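Local coordinates for aldehyde dehydrogenase family protein (Pseudomonas syringae pv. tomato, PDB 6X9L) that oxidises long-chain aliphatic aldehydes such as octanal, probably to the corresponding carboxylic acids, with NAD+ as the likely hydride acceptor, at residues I90-E95 against F194-H199; N302-V307 against F378-S383; Q426-A431 against V443-P448. The protein carries 1 engineered substitution. All coordinates share one frame; numbering follows the deposited sequence.

Contact 1 (I90-E95 against F194-H199); sequences IERKEE and FAQLVH
Arg92 lies against Leu197 with its aliphatic stem and its guanidinium both engaged. At the stem, CD of Arg92 meets the CD1 methyl of Leu197 at 4.1 Å. Farther out, NH1 of Arg92 approaches the helix backbone, 3.6 Å from CA of Leu197, and it is 4.1 Å from the carbonyl O of Gln196. The guanidinium meets these atoms obliquely, and at that range NH1 merely packs against the carbonyl. The two side chains run past each other in opposite directions. Arg92 can reach this far because its chain is extended from CG to NE, starting with CG beside the backbone N and anti to the carbonyl carbon (chi1 -57°). Leu197, with CG anti to its own N (chi1 -174°), reaches back and also packs on Ile85, Leu88 and Ile89 of helix 75-91.

Arg92 is the single residue between helix 75-91 and helix 93-104, the first to leave the helical conformation of one and at the N-cap position of the other. Its polar end is taken by Asp200, whose OD2 forms a salt bridge with NH2 of Arg92. OD1 of the same carboxylate takes a hydrogen bond from NE2 of Gln196, while OE1 of Gln196 is bonded to Trp25. Helix 188-201 forms the crossover between parallel strands 178-182 and 208-210 of the nucleotide-binding domain. The contact therefore joins a helix junction to that crossover helix through the arginine's stem and the flank of its guanidinium, with the charge answered by Asp200.

Contact 2 (N302-V307 against F378-S383); sequences NRLAEV and FSEVDS
Leu304 turns its CG anti to the backbone N (chi1 -172°), which sends both methyls off the first turn of helix 304-316 toward Ser379 and Glu380. Ser379 has the same first torsion, and its OG is thereby raised from strand 376-379 to meet the leucine. CD1 of Leu304 lies 3.5 Å from OG of Ser379. The branch carbon CG of Leu304 is 3.7 Å from OG of Ser379 and CD2 of Leu304 is 3.8 Å from it, so the hydroxyl faces the whole isobutyl fork. CD2 of Leu304 has a second neighbour, CG of Glu380, at 4.0 Å, where the two side chains cross at about a right angle. The touching part of Glu380 is its methylene; beyond CG the chain is extended, and the residue is exposed.

Glu380 has a left-handed backbone conformation (phi 53°, psi 42°) just after Ser379. Ser379 itself is tied into the sheet by backbone bonding to Lys355, and its side chain also packs on Val357 and Leu399. OG of Ser379 is hydrogen-bonded to OE2 of Glu308, one helical turn beyond Leu304. Helix 304-316 is thus joined twice to the segment around Ser379, by leucine packing from one turn and a polar bond from the next. The buried hydroxyl has a polar partner in Glu308, and toward Leu304 it makes van der Waals contact.

Contact 3 (Q426-A431 against V443-P448); sequences QDLELA and VHLNYP
Ala431 and Leu445 bring helix 428-435 and strand 442-445 closest, with 7.2 Å between their CA atoms. The small alanine that the helix turns to the strand is consistent with this close spacing. Leu445 fills the interval from the strand side: CG stands beside its backbone N and anti to the carbonyl carbon (chi1 -51°), and the two methyls part company beyond it. CD2 of Leu445 rests 4.0 Å from the carbonyl O of Ala431, an apolar touch on a backbone oxygen. CD1 of Leu445 goes to Leu428, meeting CD1 of that residue at 4.4 Å, methyl to methyl.

Asp427 is the N-cap of the helix; its OD1 accepts a weak bond from N of Leu430 at 3.4 Å. Backbone N atoms of Gln426 and Asp427 are in turn held by the two carboxylate oxygens of Asp269. Past the strand, Asn446 takes a left-handed conformation, and its OD1 receives a hydrogen bond from N of Gly425, linking the turn back to the end of strand 422-424.

Strand 422-424, helix 428-435 and strand 442-445 form a beta-alpha-beta unit, and Leu445 also packs on Val423, Arg432 and Ala435. Within this chain strand 442-445 is outermost, but Val443 and His444 pair in parallel with a strand of the second subunit. Phe485 of that subunit packs on Leu428 and its Gly484 on Leu445, so the packing runs on into the subunit interface.

Contact 1 belongs to the nucleotide-binding half and lies on the opposite side of the chain's centre from contact 2, some 45 Å away between centres. Contacts 2 and 3 hold helices to the same seven-stranded sheet, about 21 Å apart between centres and without touching. They differ in depth: contact 3 is buried, whereas contacts 1 and 2 are partly buried. Contact 1 sets a junction between two helices against a third, and contacts 2 and 3 join helix to strand. Charge is prominent beside contact 1, a hydroxyl–carboxylate bond backs contact 2, and contact 3 is the most plainly hydrophobic. Only contact 3 is touched by the second subunit.

Contact 1 (I90-E95 against F194-H199)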
loop_
_atom_site.group_PDB
_atom_site.type_symbol
_atom_site.label_atom_id
_atom_site.label_comp_id
_atom_site.label_asym_id
_atom_site.label_seq_id
_atom_site.Cartn_x
_atom_site.Cartn_y
_atom_site.Cartn_z
ATOM N N ILE A 90 23.675 -21.058 -6.908
ATOM C CA ILE A 90 24.959 -21.350 -6.269
ATOM C C ILE A 90 25.874 -22.088 -7.228
ATOM O O ILE A 90 27.099 -21.915 -7.200
ATOM C CB ILE A 90 24.744 -22.166 -4.979
ATOM C CG1 ILE A 90 23.940 -21.358 -3.954
ATOM C CG2 ILE A 90 26.085 -22.595 -4.400
ATOM C CD1 ILE A 90 24.721 -20.273 -3.283
ATOM N N GLU A 91 25.291 -22.944 -8.073
ATOM C CA GLU A 91 26.050 -23.719 -9.053
ATOM C C GLU A 91 26.563 -22.839 -10.187
ATOM O O GLU A 91 27.684 -23.024 -10.674
ATOM C CB GLU A 91 25.163 -24.824 -9.623
ATOM C CG GLU A 91 25.467 -26.229 -9.180
ATOM C CD GLU A 91 24.524 -27.213 -9.845
ATOM O OE1 GLU A 91 23.791 -27.928 -9.129
ATOM O OE2 GLU A 91 24.497 -27.244 -11.094
ATOM N N ARG A 92 25.742 -21.895 -10.643
ATOM C CA ARG A 92 26.095 -21.035 -11.762
ATOM C C ARG A 92 26.552 -19.657 -11.304
ATOM O O ARG A 92 26.466 -18.694 -12.072
ATOM C CB ARG A 92 24.913 -20.919 -12.729
ATOM C CG ARG A 92 24.419 -22.254 -13.246
ATOM C CD ARG A 92 23.133 -22.112 -14.033
ATOM N NE ARG A 92 22.550 -23.413 -14.357
ATOM C CZ ARG A 92 21.495 -23.583 -15.148
ATOM N NH1 ARG A 92 20.895 -22.542 -15.712
ATOM N NH2 ARG A 92 21.038 -24.798 -15.390
ATOM N N LYS A 93 27.048 -19.550 -10.070
ATOM C CA LYS A 93 27.332 -18.236 -9.505
ATOM C C LYS A 93 28.449 -17.521 -10.264
ATOM O O LYS A 93 28.377 -16.304 -10.490
ATOM C CB LYS A 93 27.685 -18.379 -8.024
ATOM C CG LYS A 93 28.808 -19.354 -7.758
ATOM C CD LYS A 93 29.561 -18.962 -6.523
ATOM C CE LYS A 93 30.377 -20.111 -6.006
ATOM N NZ LYS A 93 30.702 -19.840 -4.592
ATOM N N GLU A 94 29.498 -18.253 -10.655
ATOM C CA GLU A 94 30.590 -17.640 -11.405
ATOM C C GLU A 94 30.111 -17.100 -12.746
ATOM O O GLU A 94 30.507 -16.004 -13.164
ATOM C CB GLU A 94 31.718 -18.643 -11.617
ATOM C CG GLU A 94 32.804 -18.159 -12.564
ATOM C CD GLU A 94 33.638 -16.993 -12.025
ATOM O OE1 GLU A 94 33.447 -16.582 -10.857
ATOM O OE2 GLU A 94 34.505 -16.502 -12.786
ATOM N N GLU A 95 29.270 -17.865 -13.444
ATOM C CA GLU A 95 28.692 -17.382 -14.687
ATOM C C GLU A 95 27.862 -16.132 -14.436
ATOM O O GLU A 95 27.892 -15.179 -15.229
ATOM C CB GLU A 95 27.842 -18.481 -15.331
ATOM C CG GLU A 95 28.619 -19.739 -15.751
ATOM C CD GLU A 95 29.267 -20.490 -14.576
ATOM O OE1 GLU A 95 28.664 -20.543 -13.481
ATOM O OE2 GLU A 95 30.387 -21.023 -14.746
ATOM N N PHE A 194 19.246 -15.615 -15.496
ATOM C CA PHE A 194 18.320 -15.972 -14.425
ATOM C C PHE A 194 17.063 -16.659 -14.957
ATOM O O PHE A 194 16.582 -17.630 -14.362
ATOM C CB PHE A 194 17.943 -14.729 -13.629
ATOM C CG PHE A 194 16.865 -14.974 -12.622
ATOM C CD1 PHE A 194 17.154 -15.599 -11.417
ATOM C CD2 PHE A 194 15.558 -14.601 -12.890
ATOM C CE1 PHE A 194 16.164 -15.823 -10.500
ATOM C CE2 PHE A 194 14.559 -14.825 -11.976
ATOM C CZ PHE A 194 14.853 -15.431 -10.781
ATOM N N ALA A 195 16.500 -16.154 -16.059
ATOM C CA ALA A 195 15.335 -16.803 -16.658
ATOM C C ALA A 195 15.665 -18.235 -17.059
ATOM O O ALA A 195 14.911 -19.169 -16.755
ATOM C CB ALA A 195 14.842 -16.008 -17.867
ATOM N N GLN A 196 16.804 -18.425 -17.741
ATOM C CA GLN A 196 17.263 -19.769 -18.074
ATOM C C GLN A 196 17.350 -20.636 -16.830
ATOM O O GLN A 196 17.043 -21.833 -16.872
ATOM C CB GLN A 196 18.628 -19.696 -18.751
ATOM C CG GLN A 196 19.077 -21.014 -19.334
ATOM C CD GLN A 196 18.068 -21.551 -20.316
ATOM O OE1 GLN A 196 17.741 -20.887 -21.309
ATOM N NE2 GLN A 196 17.544 -22.751 -20.037
ATOM N N LEU A 197 17.758 -20.028 -15.710
ATOM C CA LEU A 197 17.977 -20.747 -14.461
ATOM C C LEU A 197 16.667 -21.244 -13.854
ATOM O O LEU A 197 16.586 -22.395 -13.400
ATOM C CB LEU A 197 18.724 -19.841 -13.472
ATOM C CG LEU A 197 19.174 -20.447 -12.141
ATOM C CD1 LEU A 197 20.533 -19.892 -11.742
ATOM C CD2 LEU A 197 18.150 -20.178 -11.064
ATOM N N VAL A 198 15.637 -20.385 -13.792
ATOM C CA VAL A 198 14.352 -20.869 -13.280
ATOM C C VAL A 198 13.759 -21.901 -14.236
ATOM O O VAL A 198 13.102 -22.851 -13.799
ATOM C CB VAL A 198 13.346 -19.724 -12.991
ATOM C CG1 VAL A 198 13.996 -18.581 -12.153
ATOM C CG2 VAL A 198 12.716 -19.196 -14.266
ATOM N N HIS A 199 13.994 -21.763 -15.540
ATOM C CA HIS A 199 13.557 -22.800 -16.469
ATOM C C HIS A 199 14.175 -24.148 -16.111
ATOM O O HIS A 199 13.465 -25.151 -15.946
ATOM C CB HIS A 199 13.923 -22.423 -17.901
ATOM C CG HIS A 199 13.564 -23.479 -18.897
ATOM N ND1 HIS A 199 12.263 -23.710 -19.292
ATOM C CD2 HIS A 199 14.326 -24.385 -19.553
ATOM C CE1 HIS A 199 12.240 -24.703 -20.161
ATOM N NE2 HIS A 199 13.478 -25.133 -20.335
#

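Contact 2 (N302-V307 against F378-S383)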
loop_
_atom_site.group_PDB
_atom_site.type_symbol
_atom_site.label_atom_id
_atom_site.label_comp_id
_atom_site.label_asym_id
_atom_site.label_seq_id
_atom_site.Cartn_x
_atom_site.Cartn_y
_atom_site.Cartn_z
ATOM N N ASN A 302 33.596 19.998 16.364
ATOM C CA ASN A 302 34.957 19.986 16.880
ATOM C C ASN A 302 35.716 18.735 16.451
ATOM O O ASN A 302 36.876 18.548 16.835
ATOM C CB ASN A 302 34.939 20.079 18.399
ATOM C CG ASN A 302 34.326 18.864 19.042
ATOM O OD1 ASN A 302 33.521 18.151 18.431
ATOM N ND2 ASN A 302 34.702 18.609 20.289
ATOM N N ARG A 303 35.079 17.856 15.688
ATOM C CA ARG A 303 35.749 16.663 15.189
ATOM C C ARG A 303 35.852 16.645 13.668
ATOM O O ARG A 303 36.430 15.710 13.111
ATOM C CB ARG A 303 35.033 15.397 15.690
ATOM C CG ARG A 303 35.078 15.210 17.213
ATOM C CD ARG A 303 36.488 14.830 17.710
ATOM N NE ARG A 303 36.508 13.517 18.353
ATOM C CZ ARG A 303 37.491 12.638 18.204
ATOM N NH1 ARG A 303 38.521 12.930 17.428
ATOM N NH2 ARG A 303 37.445 11.462 18.817
ATOM N N LEU A 304 35.346 17.676 12.989
ATOM C CA LEU A 304 35.249 17.642 11.531
ATOM C C LEU A 304 36.623 17.516 10.871
ATOM O O LEU A 304 36.812 16.695 9.967
ATOM C CB LEU A 304 34.510 18.885 11.030
ATOM C CG LEU A 304 34.118 19.008 9.552
ATOM C CD1 LEU A 304 33.100 17.951 9.120
ATOM C CD2 LEU A 304 33.585 20.410 9.271
ATOM N N ALA A 305 37.595 18.330 11.295
ATOM C CA ALA A 305 38.906 18.283 10.645
ATOM C C ALA A 305 39.547 16.905 10.765
ATOM O O ALA A 305 40.243 16.461 9.844
ATOM C CB ALA A 305 39.836 19.353 11.223
ATOM N N GLU A 306 39.321 16.212 11.880
ATOM C CA GLU A 306 39.850 14.860 12.011
ATOM C C GLU A 306 39.162 13.895 11.045
ATOM O O GLU A 306 39.829 13.086 10.386
ATOM C CB GLU A 306 39.708 14.376 13.450
ATOM C CG GLU A 306 40.459 13.089 13.713
ATOM C CD GLU A 306 40.309 12.581 15.136
ATOM O OE1 GLU A 306 40.222 11.344 15.294
ATOM O OE2 GLU A 306 40.288 13.401 16.090
ATOM N N VAL A 307 37.829 13.960 10.944
ATOM C CA VAL A 307 37.127 13.022 10.067
ATOM C C VAL A 307 37.407 13.351 8.605
ATOM O O VAL A 307 37.526 12.446 7.772
ATOM C CB VAL A 307 35.608 12.977 10.367
ATOM C CG1 VAL A 307 35.279 13.606 11.723
ATOM C CG2 VAL A 307 34.803 13.606 9.257
ATOM N N PHE A 378 33.052 15.742 0.017
ATOM C CA PHE A 378 32.803 17.134 0.334
ATOM C C PHE A 378 32.665 17.306 1.841
ATOM O O PHE A 378 32.114 16.444 2.534
ATOM C CB PHE A 378 31.525 17.637 -0.350
ATOM C CG PHE A 378 31.660 17.808 -1.819
ATOM C CD1 PHE A 378 32.468 18.809 -2.333
ATOM C CD2 PHE A 378 30.983 16.975 -2.697
ATOM C CE1 PHE A 378 32.599 18.973 -3.703
ATOM C CE2 PHE A 378 31.114 17.144 -4.069
ATOM C CZ PHE A 378 31.929 18.139 -4.570
ATOM N N SER A 379 33.135 18.443 2.342
ATOM C CA SER A 379 32.987 18.759 3.756
ATOM C C SER A 379 32.479 20.186 3.898
ATOM O O SER A 379 32.272 20.895 2.909
ATOM C CB SER A 379 34.306 18.571 4.514
ATOM O OG SER A 379 34.084 18.701 5.898
ATOM N N GLU A 380 32.224 20.573 5.147
ATOM C CA GLU A 380 31.653 21.904 5.479
ATOM C C GLU A 380 30.390 22.055 4.647
ATOM O O GLU A 380 30.164 23.114 4.091
ATOM C CB GLU A 380 32.643 23.044 5.255
ATOM C CG GLU A 380 33.612 23.228 6.398
ATOM C CD GLU A 380 34.828 24.068 6.080
ATOM O OE1 GLU A 380 34.832 24.724 5.024
ATOM O OE2 GLU A 380 35.771 24.045 6.880
ATOM N N VAL A 381 29.631 20.977 4.581
ATOM C CA VAL A 381 28.408 20.885 3.751
ATOM C C VAL A 381 27.200 21.378 4.536
ATOM O O VAL A 381 26.992 20.973 5.663
ATOM C CB VAL A 381 28.216 19.445 3.251
ATOM C CG1 VAL A 381 26.795 19.167 2.807
ATOM C CG2 VAL A 381 29.180 19.126 2.140
ATOM N N ASP A 382 26.441 22.245 3.900
ATOM C CA ASP A 382 25.198 22.759 4.498
ATOM C C ASP A 382 24.058 21.863 4.045
ATOM O O ASP A 382 23.998 21.563 2.862
ATOM C CB ASP A 382 24.906 24.151 3.974
ATOM C CG ASP A 382 23.928 24.832 4.885
ATOM O OD1 ASP A 382 24.352 25.258 5.948
ATOM O OD2 ASP A 382 22.753 24.867 4.547
ATOM N N SER A 383 23.067 21.654 4.900
ATOM C CA SER A 383 21.891 20.796 4.602
ATOM C C SER A 383 21.083 21.313 3.408
ATOM O O SER A 383 20.427 20.515 2.788
ATOM C CB SER A 383 21.051 20.543 5.808
ATOM O OG SER A 383 21.495 19.391 6.497
#

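Contact 3 (Q426-A431 against V443-P448)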
loop_
_atom_site.group_PDB
_atom_site.type_symbol
_atom_site.label_atom_id
_atom_site.label_comp_id
_atom_site.label_asym_id
_atom_site.label_seq_id
_atom_site.Cartn_x
_atom_site.Cartn_y
_atom_site.Cartn_z
ATOM N N GLN A 426 29.723 4.493 21.066
ATOM C CA GLN A 426 30.231 3.525 22.026
ATOM C C GLN A 426 29.142 3.109 23.015
ATOM O O GLN A 426 28.950 1.917 23.266
ATOM C CB GLN A 426 31.456 4.091 22.754
ATOM C CG GLN A 426 32.609 3.090 22.878
ATOM C CD GLN A 426 33.906 3.574 22.226
ATOM O OE1 GLN A 426 34.239 4.760 22.273
ATOM N NE2 GLN A 426 34.639 2.648 21.616
ATOM N N ASP A 427 28.422 4.070 23.589
ATOM C CA ASP A 427 27.305 3.734 24.470
ATOM C C ASP A 427 26.153 3.181 23.635
ATOM O O ASP A 427 25.516 3.925 22.881
ATOM C CB ASP A 427 26.860 4.954 25.268
ATOM C CG ASP A 427 25.613 4.680 26.089
ATOM O OD1 ASP A 427 25.153 3.521 26.087
ATOM O OD2 ASP A 427 25.081 5.607 26.736
ATOM N N LEU A 428 25.865 1.878 23.797
ATOM C CA LEU A 428 24.846 1.211 22.985
ATOM C C LEU A 428 23.442 1.698 23.333
ATOM O O LEU A 428 22.590 1.825 22.450
ATOM C CB LEU A 428 24.936 -0.311 23.154
ATOM C CG LEU A 428 23.965 -1.232 22.385
ATOM C CD1 LEU A 428 24.270 -1.255 20.897
ATOM C CD2 LEU A 428 23.984 -2.651 22.925
ATOM N N GLU A 429 23.175 1.954 24.613
ATOM C CA GLU A 429 21.885 2.514 24.999
ATOM C C GLU A 429 21.622 3.816 24.251
ATOM O O GLU A 429 20.597 3.961 23.577
ATOM C CB GLU A 429 21.836 2.717 26.519
ATOM C CG GLU A 429 20.761 3.661 26.993
ATOM C CD GLU A 429 20.673 3.744 28.504
ATOM O OE1 GLU A 429 21.631 4.231 29.149
ATOM O OE2 GLU A 429 19.637 3.322 29.056
ATOM N N LEU A 430 22.562 4.759 24.320
ATOM C CA LEU A 430 22.379 6.025 23.625
ATOM C C LEU A 430 22.182 5.805 22.131
ATOM O O LEU A 430 21.281 6.397 21.524
ATOM C CB LEU A 430 23.570 6.946 23.881
ATOM C CG LEU A 430 23.585 8.181 22.975
ATOM C CD1 LEU A 430 22.557 9.229 23.396
ATOM C CD2 LEU A 430 24.975 8.762 22.938
ATOM N N ALA A 431 23.002 4.941 21.527
ATOM C CA ALA A 431 22.915 4.709 20.086
ATOM C C ALA A 431 21.548 4.144 19.683
ATOM O O ALA A 431 20.999 4.515 18.640
ATOM C CB ALA A 431 24.043 3.779 19.645
ATOM N N VAL A 443 17.864 1.260 10.486
ATOM C CA VAL A 443 18.978 1.945 11.128
ATOM C C VAL A 443 19.984 0.888 11.552
ATOM O O VAL A 443 19.607 -0.115 12.168
ATOM C CB VAL A 443 18.531 2.780 12.342
ATOM C CG1 VAL A 443 19.645 3.721 12.766
ATOM C CG2 VAL A 443 17.206 3.532 12.054
ATOM N N HIS A 444 21.255 1.116 11.217
ATOM C CA HIS A 444 22.339 0.161 11.426
ATOM C C HIS A 444 23.328 0.704 12.447
ATOM O O HIS A 444 23.882 1.793 12.264
ATOM C CB HIS A 444 23.072 -0.136 10.117
ATOM C CG HIS A 444 22.220 -0.787 9.075
ATOM N ND1 HIS A 444 22.463 -2.057 8.597
ATOM C CD2 HIS A 444 21.132 -0.336 8.403
ATOM C CE1 HIS A 444 21.558 -2.361 7.683
ATOM N NE2 HIS A 444 20.735 -1.338 7.554
ATOM N N LEU A 445 23.591 -0.087 13.484
ATOM C CA LEU A 445 24.410 0.332 14.614
ATOM C C LEU A 445 25.807 -0.263 14.509
ATOM O O LEU A 445 25.961 -1.491 14.453
ATOM C CB LEU A 445 23.758 -0.110 15.913
ATOM C CG LEU A 445 22.299 0.280 16.040
ATOM C CD1 LEU A 445 21.795 -0.183 17.385
ATOM C CD2 LEU A 445 22.153 1.789 15.903
ATOM N N ASN A 446 26.822 0.605 14.505
ATOM C CA ASN A 446 28.221 0.176 14.511
ATOM C C ASN A 446 28.477 -0.912 13.461
ATOM O O ASN A 446 29.103 -1.941 13.728
ATOM C CB ASN A 446 28.625 -0.299 15.908
ATOM C CG ASN A 446 28.436 0.773 16.964
ATOM O OD1 ASN A 446 28.823 1.925 16.777
ATOM N ND2 ASN A 446 27.822 0.399 18.079
ATOM N N TYR A 447 27.949 -0.688 12.263
ATOM C CA TYR A 447 28.237 -1.472 11.065
ATOM C C TYR A 447 27.941 -2.953 11.253
ATOM O O TYR A 447 28.812 -3.809 11.023
ATOM C CB TYR A 447 29.683 -1.242 10.634
ATOM C CG TYR A 447 29.978 0.234 10.450
ATOM C CD1 TYR A 447 29.366 0.969 9.448
ATOM C CD2 TYR A 447 30.849 0.901 11.304
ATOM C CE1 TYR A 447 29.612 2.325 9.290
ATOM C CE2 TYR A 447 31.112 2.259 11.144
ATOM C CZ TYR A 447 30.487 2.966 10.143
ATOM O OH TYR A 447 30.749 4.315 9.999
ATOM N N PRO A 448 26.703 -3.293 11.603
ATOM C CA PRO A 448 26.307 -4.702 11.641
ATOM C C PRO A 448 26.405 -5.323 10.258
ATOM O O PRO A 448 26.495 -4.635 9.237
ATOM C CB PRO A 448 24.854 -4.639 12.116
ATOM C CG PRO A 448 24.370 -3.345 11.540
ATOM C CD PRO A 448 25.544 -2.390 11.618
#